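Local coordinates for protein putative adenosine kinase (Schistosoma mansoni, PDB 3VAS) that probably phosphorylates adenosine to AMP as a ribokinase-like (pfkB family) adenosine kinase, at residues A[312-326]-A[342-356]. Sequence-based numbering, arbitrary orientation.
Sequences IIDTNGAGDAFAAGF and AAVKAAAYIICRSGF. With ADN (adenosine), chain C.
With CG trans to its own backbone N (chi1 -173°), Asp314 sends its carboxylate to the loop after helix 342-351, where OD2 accepts the Gly355 N-H at 3.1 Å on its anti side, a little out of the carboxylate plane. A similar first torsion in Phe322 (chi1 -178°) turns a face of its ring to helix 342-351. There Ala343 CB sits above the ring centre, 3.5 Å from the centroid, in a CH-pi contact, while the ring also touches Ile281 and Thr283 of strand 279-284. The helical segments 318-326 and 342-351 run roughly antiparallel, at 143°, their axes approaching to 6.7 Å. Glycine and alanine permit this: Ala346 CB packs 3.6 Å from Gly325 CA. In a separate apolar contact Ala321 CB lies 3.5 Å from Ile350 CG1. The Phe356 ring turns its edge to Gly317 O and Ala321 N and takes Ile350 CD1 over one face.

At the C-terminal end of helix 342-351, Ile351 O receives two backbone donors from opposite faces of its plane, Ile313 N and, nearly straight at 2.9 Å, Asp314 N. A water hydrogen-bonded to Asp314 O and Arg353 O links the two loops again. Asp314 OD1 also takes a weak bond from Asn316 N, which may help steady the type II turn from Thr315 to Ala318, where Gly317 is the N-cap of helix 318-326.

This turn and the first helical turn carry the conserved GAGD-type motif of pfkB kinases. Asp320 OD2 accepts the adenosine O5' hydroxyl at 2.7 Å and also bonds Asn86 ND2. The position of Asp320 is consistent with the catalytic base of the family, and the helix N-terminus beside O5' probably helps form an anion hole for the transferred phosphate.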
ATOM      1  N   ILE A 312       7.880  -1.500  20.351  1.00 73.75           N
ATOM      2  CA  ILE A 312       7.601  -2.046  19.028  1.00 66.99           C
ATOM      3  C   ILE A 312       7.056  -3.473  19.083  1.00 63.48           C
ATOM      4  O   ILE A 312       7.735  -4.392  19.546  1.00 63.33           O
ATOM      5  CB  ILE A 312       8.858  -2.008  18.138  1.00 64.28           C
ATOM      6  CG1 ILE A 312       9.289  -0.560  17.893  1.00 60.08           C
ATOM      7  CG2 ILE A 312       8.599  -2.719  16.822  1.00 64.38           C
ATOM      8  CD1 ILE A 312      10.598  -0.431  17.144  1.00 58.24           C
ATOM      9  N   ILE A 313       5.825  -3.647  18.610  1.00 59.47           N
ATOM     10  CA  ILE A 313       5.204  -4.966  18.539  1.00 58.38           C
ATOM     11  C   ILE A 313       5.382  -5.585  17.154  1.00 55.43           C
ATOM     12  O   ILE A 313       5.925  -6.680  17.025  1.00 50.03           O
ATOM     13  CB  ILE A 313       3.701  -4.907  18.878  1.00 57.79           C
ATOM     14  CG1 ILE A 313       3.500  -4.480  20.335  1.00 58.48           C
ATOM     15  CG2 ILE A 313       3.036  -6.254  18.613  1.00 57.70           C
ATOM     16  CD1 ILE A 313       4.082  -5.447  21.347  1.00 59.35           C
ATOM     17  N   ASP A 314       4.922  -4.876  16.126  1.00 53.12           N
ATOM     18  CA  ASP A 314       5.031  -5.344  14.745  1.00 54.29           C
ATOM     19  C   ASP A 314       4.890  -4.178  13.765  1.00 53.48           C
ATOM     20  O   ASP A 314       3.811  -3.600  13.623  1.00 44.72           O
ATOM     21  CB  ASP A 314       3.979  -6.420  14.454  1.00 55.21           C
ATOM     22  CG  ASP A 314       4.161  -7.067  13.086  1.00 57.81           C
ATOM     23  OD1 ASP A 314       5.263  -6.950  12.511  1.00 60.06           O
ATOM     24  OD2 ASP A 314       3.203  -7.702  12.590  1.00 57.46           O
ATOM     25  N   THR A 315       5.987  -3.845  13.088  1.00 52.42           N
ATOM     26  CA  THR A 315       6.024  -2.698  12.181  1.00 50.74           C
ATOM     27  C   THR A 315       5.464  -3.009  10.794  1.00 50.09           C
ATOM     28  O   THR A 315       5.359  -2.119   9.949  1.00 42.02           O
ATOM     29  CB  THR A 315       7.457  -2.145  12.016  1.00 48.60           C
ATOM     30  OG1 THR A 315       8.299  -3.154  11.443  1.00 44.19           O
ATOM     31  CG2 THR A 315       8.020  -1.711  13.362  1.00 47.79           C
ATOM     32  N   ASN A 316       5.119  -4.272  10.563  1.00 50.93           N
ATOM     33  CA  ASN A 316       4.526  -4.681   9.296  1.00 53.85           C
ATOM     34  C   ASN A 316       3.222  -3.931   9.035  1.00 52.24           C
ATOM     35  O   ASN A 316       2.291  -3.988   9.838  1.00 43.39           O
ATOM     36  CB  ASN A 316       4.294  -6.196   9.284  1.00 59.43           C
ATOM     37  CG  ASN A 316       3.748  -6.700   7.955  1.00 62.85           C
ATOM     38  OD1 ASN A 316       4.451  -6.697   6.940  1.00 63.64           O
ATOM     39  ND2 ASN A 316       2.497  -7.159   7.962  1.00 63.04           N
ATOM     40  N   GLY A 317       3.173  -3.209   7.922  1.00 51.97           N
ATOM     41  CA  GLY A 317       1.980  -2.473   7.549  1.00 16.37           C
ATOM     42  C   GLY A 317       2.001  -1.001   7.943  1.00 20.97           C
ATOM     43  O   GLY A 317       1.081  -0.256   7.593  1.00 23.74           O
ATOM     44  N   ALA A 318       3.047  -0.586   8.658  1.00 30.54           N
ATOM     45  CA  ALA A 318       3.181   0.794   9.127  1.00 27.72           C
ATOM     46  C   ALA A 318       3.114   1.811   7.990  1.00 23.69           C
ATOM     47  O   ALA A 318       2.499   2.868   8.130  1.00 24.16           O
ATOM     48  CB  ALA A 318       4.477   0.964   9.915  1.00 27.46           C
ATOM     49  N   GLY A 319       3.754   1.486   6.871  1.00 19.74           N
ATOM     50  CA  GLY A 319       3.712   2.327   5.688  1.00 18.60           C
ATOM     51  C   GLY A 319       2.310   2.470   5.120  1.00 20.11           C
ATOM     52  O   GLY A 319       1.928   3.551   4.666  1.00 20.74           O
ATOM     53  N   ASP A 320       1.548   1.376   5.138  1.00 17.07           N
ATOM     54  CA  ASP A 320       0.169   1.392   4.667  1.00 19.04           C
ATOM     55  C   ASP A 320      -0.675   2.290   5.562  1.00 18.40           C
ATOM     56  O   ASP A 320      -1.526   3.041   5.081  1.00 17.60           O
ATOM     57  CB  ASP A 320      -0.429  -0.018   4.662  1.00 23.20           C
ATOM     58  CG  ASP A 320       0.363  -0.996   3.809  1.00 28.69           C
ATOM     59  OD1 ASP A 320       1.032  -0.564   2.841  1.00 32.12           O
ATOM     60  OD2 ASP A 320       0.313  -2.209   4.109  1.00 28.97           O
ATOM     61  N   ALA A 321      -0.441   2.191   6.868  1.00 15.64           N
ATOM     62  CA  ALA A 321      -1.156   3.002   7.847  1.00 19.88           C
ATOM     63  C   ALA A 321      -0.778   4.468   7.688  1.00 20.51           C
ATOM     64  O   ALA A 321      -1.636   5.351   7.743  1.00 15.74           O
ATOM     65  CB  ALA A 321      -0.833   2.534   9.253  1.00 19.14           C
ATOM     66  N   PHE A 322       0.515   4.712   7.495  1.00 15.40           N
ATOM     67  CA  PHE A 322       1.017   6.063   7.303  1.00 18.88           C
ATOM     68  C   PHE A 322       0.254   6.751   6.179  1.00 20.64           C
ATOM     69  O   PHE A 322      -0.205   7.877   6.335  1.00 25.08           O
ATOM     70  CB  PHE A 322       2.517   6.051   6.995  1.00 18.13           C
ATOM     71  CG  PHE A 322       3.109   7.423   6.832  1.00 18.36           C
ATOM     72  CD1 PHE A 322       3.671   8.085   7.919  1.00 16.07           C
ATOM     73  CD2 PHE A 322       3.098   8.059   5.596  1.00 16.00           C
ATOM     74  CE1 PHE A 322       4.216   9.357   7.774  1.00 16.47           C
ATOM     75  CE2 PHE A 322       3.641   9.329   5.445  1.00 20.41           C
ATOM     76  CZ  PHE A 322       4.198   9.980   6.535  1.00 16.47           C
ATOM     77  N   ALA A 323       0.125   6.064   5.048  1.00 18.55           N
ATOM     78  CA  ALA A 323      -0.595   6.609   3.907  1.00 17.84           C
ATOM     79  C   ALA A 323      -2.056   6.901   4.250  1.00 17.50           C
ATOM     80  O   ALA A 323      -2.573   7.967   3.914  1.00 18.40           O
ATOM     81  CB  ALA A 323      -0.498   5.661   2.699  1.00 15.60           C
ATOM     82  N   ALA A 324      -2.713   5.953   4.917  1.00 15.87           N
ATOM     83  CA  ALA A 324      -4.098   6.135   5.355  1.00 23.12           C
ATOM     84  C   ALA A 324      -4.253   7.362   6.252  1.00 22.82           C
ATOM     85  O   ALA A 324      -5.126   8.206   6.024  1.00 17.48           O
ATOM     86  CB  ALA A 324      -4.593   4.893   6.085  1.00 16.54           C
ATOM     87  N   GLY A 325      -3.400   7.447   7.270  1.00 19.39           N
ATOM     88  CA  GLY A 325      -3.443   8.545   8.219  1.00 17.68           C
ATOM     89  C   GLY A 325      -3.248   9.886   7.537  1.00 18.56           C
ATOM     90  O   GLY A 325      -3.943  10.854   7.852  1.00 18.98           O
ATOM     91  N   PHE A 326      -2.317   9.948   6.589  1.00 17.65           N
ATOM     92  CA  PHE A 326      -2.085  11.191   5.860  1.00 18.76           C
ATOM     93  C   PHE A 326      -3.292  11.585   5.020  1.00 19.06           C
ATOM     94  O   PHE A 326      -3.787  12.702   5.123  1.00 20.63           O
ATOM     95  CB  PHE A 326      -0.853  11.110   4.949  1.00 16.97           C
ATOM     96  CG  PHE A 326      -0.557  12.407   4.236  1.00 18.41           C
ATOM     97  CD1 PHE A 326       0.226  13.380   4.841  1.00 18.08           C
ATOM     98  CD2 PHE A 326      -1.094  12.666   2.982  1.00 18.16           C
ATOM     99  CE1 PHE A 326       0.481  14.588   4.202  1.00 25.69           C
ATOM    100  CE2 PHE A 326      -0.842  13.865   2.335  1.00 23.16           C
ATOM    101  CZ  PHE A 326      -0.051  14.830   2.948  1.00 25.81           C
ATOM    102  N   ALA A 342      -0.907  13.175  11.628  1.00 19.79           N
ATOM    103  CA  ALA A 342      -1.978  12.193  11.556  1.00 23.36           C
ATOM    104  C   ALA A 342      -1.464  10.899  10.934  1.00 23.42           C
ATOM    105  O   ALA A 342      -1.908   9.809  11.289  1.00 22.67           O
ATOM    106  CB  ALA A 342      -3.153  12.740  10.761  1.00 21.68           C
ATOM    107  N   ALA A 343      -0.516  11.030  10.012  1.00 23.32           N
ATOM    108  CA  ALA A 343       0.061   9.871   9.339  1.00 20.79           C
ATOM    109  C   ALA A 343       0.940   9.075  10.299  1.00 19.57           C
ATOM    110  O   ALA A 343       0.868   7.844  10.347  1.00 18.74           O
ATOM    111  CB  ALA A 343       0.857  10.310   8.114  1.00 16.63           C
ATOM    112  N   VAL A 344       1.760   9.791  11.068  1.00 19.77           N
ATOM    113  CA  VAL A 344       2.622   9.182  12.082  1.00 18.90           C
ATOM    114  C   VAL A 344       1.781   8.496  13.151  1.00 20.31           C
ATOM    115  O   VAL A 344       2.096   7.391  13.586  1.00 24.57           O
ATOM    116  CB  VAL A 344       3.558  10.230  12.735  1.00 21.40           C
ATOM    117  CG1 VAL A 344       4.326   9.627  13.902  1.00 20.82           C
ATOM    118  CG2 VAL A 344       4.521  10.802  11.696  1.00 18.52           C
ATOM    119  N   LYS A 345       0.700   9.150  13.558  1.00 21.02           N
ATOM    120  CA  LYS A 345      -0.230   8.570  14.524  1.00 23.62           C
ATOM    121  C   LYS A 345      -0.801   7.243  14.017  1.00 24.17           C
ATOM    122  O   LYS A 345      -0.813   6.245  14.739  1.00 23.29           O
ATOM    123  CB  LYS A 345      -1.359   9.557  14.851  1.00 24.59           C
ATOM    124  CG  LYS A 345      -2.426   9.003  15.792  1.00 26.56           C
ATOM    125  CD  LYS A 345      -3.528  10.027  16.061  1.00 26.73           C
ATOM    126  CE  LYS A 345      -4.604   9.456  16.973  1.00 31.22           C
ATOM    127  NZ  LYS A 345      -5.719  10.419  17.214  1.00 33.61           N
ATOM    128  N   ALA A 346      -1.261   7.234  12.770  1.00 24.97           N
ATOM    129  CA  ALA A 346      -1.793   6.017  12.159  1.00 24.29           C
ATOM    130  C   ALA A 346      -0.772   4.890  12.199  1.00 24.86           C
ATOM    131  O   ALA A 346      -1.087   3.766  12.598  1.00 24.59           O
ATOM    132  CB  ALA A 346      -2.222   6.285  10.736  1.00 16.96           C
ATOM    133  N   ALA A 347       0.454   5.205  11.792  1.00 26.87           N
ATOM    134  CA  ALA A 347       1.530   4.220  11.726  1.00 22.32           C
ATOM    135  C   ALA A 347       1.891   3.706  13.112  1.00 23.23           C
ATOM    136  O   ALA A 347       2.104   2.506  13.305  1.00 20.63           O
ATOM    137  CB  ALA A 347       2.748   4.819  11.052  1.00 19.27           C
ATOM    138  N   ALA A 348       1.958   4.625  14.075  1.00 25.38           N
ATOM    139  CA  ALA A 348       2.264   4.280  15.466  1.00 27.05           C
ATOM    140  C   ALA A 348       1.219   3.339  16.072  1.00 26.92           C
ATOM    141  O   ALA A 348       1.554   2.437  16.840  1.00 27.52           O
ATOM    142  CB  ALA A 348       2.398   5.541  16.309  1.00 27.63           C
ATOM    143  N   TYR A 349      -0.045   3.555  15.728  1.00 25.73           N
ATOM    144  CA  TYR A 349      -1.122   2.681  16.186  1.00 26.10           C
ATOM    145  C   TYR A 349      -0.907   1.254  15.674  1.00 28.21           C
ATOM    146  O   TYR A 349      -1.040   0.286  16.421  1.00 29.66           O
ATOM    147  CB  TYR A 349      -2.472   3.222  15.714  1.00 22.91           C
ATOM    148  CG  TYR A 349      -3.653   2.330  16.018  1.00 25.88           C
ATOM    149  CD1 TYR A 349      -4.277   2.360  17.265  1.00 26.90           C
ATOM    150  CD2 TYR A 349      -4.161   1.469  15.051  1.00 28.07           C
ATOM    151  CE1 TYR A 349      -5.372   1.543  17.542  1.00 26.81           C
ATOM    152  CE2 TYR A 349      -5.254   0.649  15.318  1.00 27.32           C
ATOM    153  CZ  TYR A 349      -5.852   0.687  16.564  1.00 26.08           C
ATOM    154  OH  TYR A 349      -6.933  -0.130  16.819  1.00 26.08           O
ATOM    155  N   ILE A 350      -0.559   1.137  14.397  1.00 25.80           N
ATOM    156  CA  ILE A 350      -0.320  -0.160  13.778  1.00 27.34           C
ATOM    157  C   ILE A 350       0.951  -0.845  14.305  1.00 29.88           C
ATOM    158  O   ILE A 350       0.962  -2.057  14.528  1.00 31.16           O
ATOM    159  CB  ILE A 350      -0.291  -0.034  12.239  1.00 25.71           C
ATOM    160  CG1 ILE A 350      -1.717   0.159  11.709  1.00 26.17           C
ATOM    161  CG2 ILE A 350       0.362  -1.247  11.599  1.00 25.84           C
ATOM    162  CD1 ILE A 350      -2.727  -0.869  12.223  1.00 25.40           C
ATOM    163  N   ILE A 351       2.006  -0.060  14.517  1.00 28.75           N
ATOM    164  CA  ILE A 351       3.276  -0.565  15.039  1.00 28.41           C
ATOM    165  C   ILE A 351       3.096  -1.255  16.395  1.00 32.96           C
ATOM    166  O   ILE A 351       3.772  -2.237  16.708  1.00 32.66           O
ATOM    167  CB  ILE A 351       4.319   0.581  15.142  1.00 45.99           C
ATOM    168  CG1 ILE A 351       4.857   0.931  13.753  1.00 45.30           C
ATOM    169  CG2 ILE A 351       5.474   0.219  16.073  1.00 44.99           C
ATOM    170  CD1 ILE A 351       5.781   2.130  13.735  1.00 45.18           C
ATOM    171  N   CYS A 352       2.159  -0.753  17.189  1.00 34.03           N
ATOM    172  CA  CYS A 352       1.916  -1.317  18.511  1.00 34.07           C
ATOM    173  C   CYS A 352       0.895  -2.459  18.486  1.00 35.62           C
ATOM    174  O   CYS A 352       0.421  -2.899  19.534  1.00 37.55           O
ATOM    175  CB  CYS A 352       1.489  -0.217  19.482  1.00 31.89           C
ATOM    176  SG  CYS A 352       2.809   0.963  19.874  1.00 58.33           S
ATOM    177  N   ARG A 353       0.570  -2.940  17.290  1.00 34.27           N
ATOM    178  CA  ARG A 353      -0.385  -4.038  17.129  1.00 35.79           C
ATOM    179  C   ARG A 353       0.128  -5.113  16.159  1.00 38.64           C
ATOM    180  O   ARG A 353       0.931  -4.832  15.266  1.00 38.31           O
ATOM    181  CB  ARG A 353      -1.742  -3.498  16.665  1.00 32.75           C
ATOM    182  CG  ARG A 353      -2.365  -2.497  17.626  1.00 31.49           C
ATOM    183  CD  ARG A 353      -3.634  -1.880  17.061  1.00 28.75           C
ATOM    184  NE  ARG A 353      -4.703  -2.860  16.864  1.00 28.66           N
ATOM    185  CZ  ARG A 353      -5.598  -3.185  17.793  1.00 33.46           C
ATOM    186  NH1 ARG A 353      -5.552  -2.607  18.990  1.00 31.41           N
ATOM    187  NH2 ARG A 353      -6.540  -4.085  17.526  1.00 33.32           N
ATOM    188  N   SER A 354      -0.347  -6.344  16.338  1.00 40.19           N
ATOM    189  CA  SER A 354       0.112  -7.477  15.536  1.00 40.72           C
ATOM    190  C   SER A 354      -0.619  -7.561  14.196  1.00 38.97           C
ATOM    191  O   SER A 354      -1.841  -7.721  14.151  1.00 40.39           O
ATOM    192  CB  SER A 354      -0.065  -8.786  16.312  1.00 45.10           C
ATOM    193  OG  SER A 354       0.515  -8.701  17.604  1.00 48.97           O
ATOM    194  N   GLY A 355       0.137  -7.465  13.106  1.00 35.89           N
ATOM    195  CA  GLY A 355      -0.447  -7.435  11.773  1.00 35.51           C
ATOM    196  C   GLY A 355      -1.226  -6.152  11.550  1.00 33.08           C
ATOM    197  O   GLY A 355      -1.211  -5.255  12.393  1.00 32.41           O
ATOM    198  N   PHE A 356      -1.917  -6.047  10.420  1.00 31.89           N
ATOM    199  CA  PHE A 356      -2.738  -4.866  10.194  1.00 29.72           C
ATOM    200  C   PHE A 356      -4.085  -5.027  10.895  1.00 30.41           C
ATOM    201  O   PHE A 356      -5.111  -5.286  10.264  1.00 33.06           O
ATOM    202  CB  PHE A 356      -2.918  -4.574   8.706  1.00 27.35           C
ATOM    203  CG  PHE A 356      -3.212  -3.130   8.416  1.00 26.85           C
ATOM    204  CD1 PHE A 356      -2.177  -2.226   8.222  1.00 23.06           C
ATOM    205  CD2 PHE A 356      -4.523  -2.670   8.357  1.00 22.35           C
ATOM    206  CE1 PHE A 356      -2.440  -0.888   7.965  1.00 22.34           C
ATOM    207  CE2 PHE A 356      -4.795  -1.338   8.100  1.00 21.37           C
ATOM    208  CZ  PHE A 356      -3.751  -0.443   7.905  1.00 23.63           C
TER
HETATM  209  O5' ADN C 401       2.716  -3.475   3.954  1.00 27.17           O
HETATM  210  C5' ADN C 401       2.509  -4.786   4.476  1.00 25.47           C
HETATM  211  C4' ADN C 401       1.434  -5.518   3.711  1.00 23.30           C
HETATM  212  O4' ADN C 401       1.851  -5.708   2.350  1.00 17.99           O
HETATM  213  C3' ADN C 401       1.061  -6.913   4.226  1.00 22.74           C
HETATM  214  O3' ADN C 401      -0.223  -6.865   4.850  1.00 20.24           O
HETATM  215  C2' ADN C 401       0.976  -7.780   2.949  1.00 23.49           C
HETATM  216  O2' ADN C 401      -0.211  -8.534   2.828  1.00 25.17           O
HETATM  217  C1' ADN C 401       1.093  -6.753   1.821  1.00 21.13           C
HETATM  218  N9  ADN C 401       1.731  -7.256   0.605  1.00 17.71           N
HETATM  219  C8  ADN C 401       2.829  -7.985   0.527  1.00 18.02           C
HETATM  220  N7  ADN C 401       3.065  -8.277  -0.896  1.00 19.53           N
HETATM  221  C5  ADN C 401       2.017  -7.669  -1.652  1.00 15.85           C
HETATM  222  C6  ADN C 401       1.751  -7.633  -3.017  1.00 14.75           C
HETATM  223  N6  ADN C 401       2.630  -8.302  -3.938  1.00 15.22           N
HETATM  224  N1  ADN C 401       0.631  -6.956  -3.483  1.00 15.86           N
HETATM  225  C2  ADN C 401      -0.211  -6.316  -2.608  1.00 16.76           C
HETATM  226  N3  ADN C 401       0.052  -6.348  -1.264  1.00 17.32           N
HETATM  227  C4  ADN C 401       1.194  -7.048  -0.797  1.00 16.30           C
HETATM  228  O   HOH W   1       1.530  -4.560  12.547  1.00 31.37           O